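Local coordinates for putative uncharacterized protein SAG1039 (Streptococcus agalactiae serogroup V, PDB 3GWK) that is of unknown function but belongs to the WXG100 family of ESAT-6-like proteins, forms a homodimeric four-helix bundle and is probably exported like its relatives, at residues K19-A22 against G23-V27. Residues are numbered along the deposited sequence; the frame is centred on the assembly and turned at random.
Sequences KYTA and GSQQV
The flat amide of Q25 presents NE2 to T21 OG1 nearly in its own plane, 7° out of it. T21 OG1 accepts from Q25 NE2 at 3.2 Å. The same nitrogen makes a weak, bent bond to T21 O, with an N-H...O angle of 123°. Q25 CG sits beside its backbone N (chi1 -67°), and the extended chain beyond it runs alongside T21, both pointing the same way. The T21 hydroxyl also bonds E72 on helix 51-95 of the same chain. Q26 CG packs 3.4 Å from A22 O. Q26 OE1 comes to 3.3 Å from A22 O, but both are acceptors and no hydrogen bond forms.

Regular alpha-helical bonds join the two segments. G23 N donates to K19 O, S24 N to Y20 O, Q25 N to T21 O and Q26 N to A22 O, all at 2.9 to 3.0 Å. S24 OG bonds A68 O on helix 51-95. K19 forms a salt bridge with E37 of the second subunit, and Y20 OH bonds Q38 there.

This part of helix 10-44 therefore faces both its hairpin partner and the dimer interface. Accepting from Q25 NE2 is consistent with T21 OG1 giving its own proton to E72 OE1. One hydroxyl would then tie the exposed Q25 amide to helix 51-95.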
# COMPACT_ATOMS: atom_id res chain seq x y z
N LYS A 19 -4.42 -13.55 -1.69
CA LYS A 19 -4.04 -12.51 -0.70
C LYS A 19 -3.16 -11.46 -1.42
O LYS A 19 -3.21 -10.26 -1.11
CB LYS A 19 -3.32 -13.15 0.48
CG LYS A 19 -4.16 -14.19 1.23
CD LYS A 19 -3.37 -15.00 2.26
CE LYS A 19 -4.10 -16.32 2.53
NZ LYS A 19 -3.35 -17.17 3.51
N TYR A 20 -2.24 -11.93 -2.29
CA TYR A 20 -1.34 -11.02 -2.96
C TYR A 20 -2.07 -10.15 -3.96
O TYR A 20 -1.82 -8.93 -4.03
CB TYR A 20 -0.19 -11.77 -3.65
CG TYR A 20 0.84 -12.31 -2.68
CD1 TYR A 20 0.68 -13.54 -2.10
CD2 TYR A 20 1.97 -11.59 -2.37
CE1 TYR A 20 1.63 -14.05 -1.17
CE2 TYR A 20 2.93 -12.08 -1.43
CZ TYR A 20 2.72 -13.28 -0.87
OH TYR A 20 3.62 -13.77 0.01
N THR A 21 -2.99 -10.73 -4.73
CA THR A 21 -3.65 -9.89 -5.70
C THR A 21 -4.59 -8.87 -4.97
O THR A 21 -4.71 -7.72 -5.39
CB THR A 21 -4.42 -10.68 -6.75
OG1 THR A 21 -4.81 -9.82 -7.80
CG2 THR A 21 -5.57 -11.46 -6.26
N ALA A 22 -5.30 -9.33 -3.93
CA ALA A 22 -6.14 -8.41 -3.21
C ALA A 22 -5.30 -7.28 -2.61
O ALA A 22 -5.69 -6.11 -2.64
CB ALA A 22 -6.88 -9.14 -2.10
N GLY A 23 -4.13 -7.61 -2.04
CA GLY A 23 -3.29 -6.54 -1.47
C GLY A 23 -2.76 -5.62 -2.52
O GLY A 23 -2.67 -4.41 -2.31
N SER A 24 -2.38 -6.14 -3.70
CA SER A 24 -1.94 -5.31 -4.80
C SER A 24 -3.01 -4.27 -5.14
O SER A 24 -2.74 -3.06 -5.28
CB SER A 24 -1.64 -6.17 -6.01
OG SER A 24 -1.27 -5.37 -7.12
N GLN A 25 -4.24 -4.76 -5.29
CA GLN A 25 -5.32 -3.86 -5.65
C GLN A 25 -5.57 -2.78 -4.57
O GLN A 25 -5.85 -1.61 -4.86
CB GLN A 25 -6.56 -4.67 -5.91
CG GLN A 25 -6.44 -5.56 -7.16
CD GLN A 25 -7.58 -6.54 -7.25
OE1 GLN A 25 -8.74 -6.16 -7.22
NE2 GLN A 25 -7.26 -7.84 -7.32
N GLN A 26 -5.51 -3.21 -3.31
CA GLN A 26 -5.76 -2.27 -2.19
C GLN A 26 -4.69 -1.18 -2.15
O GLN A 26 -4.98 -0.01 -1.97
CB GLN A 26 -5.81 -3.02 -0.92
CG GLN A 26 -7.09 -3.79 -0.64
CD GLN A 26 -6.87 -4.65 0.66
OE1 GLN A 26 -6.10 -5.62 0.64
NE2 GLN A 26 -7.55 -4.28 1.73
N VAL A 27 -3.42 -1.56 -2.35
CA VAL A 27 -2.32 -0.59 -2.36
C VAL A 27 -2.51 0.41 -3.53
O VAL A 27 -2.35 1.63 -3.35
CB VAL A 27 -0.95 -1.35 -2.46
CG1 VAL A 27 0.23 -0.40 -2.71
CG2 VAL A 27 -0.69 -2.14 -1.17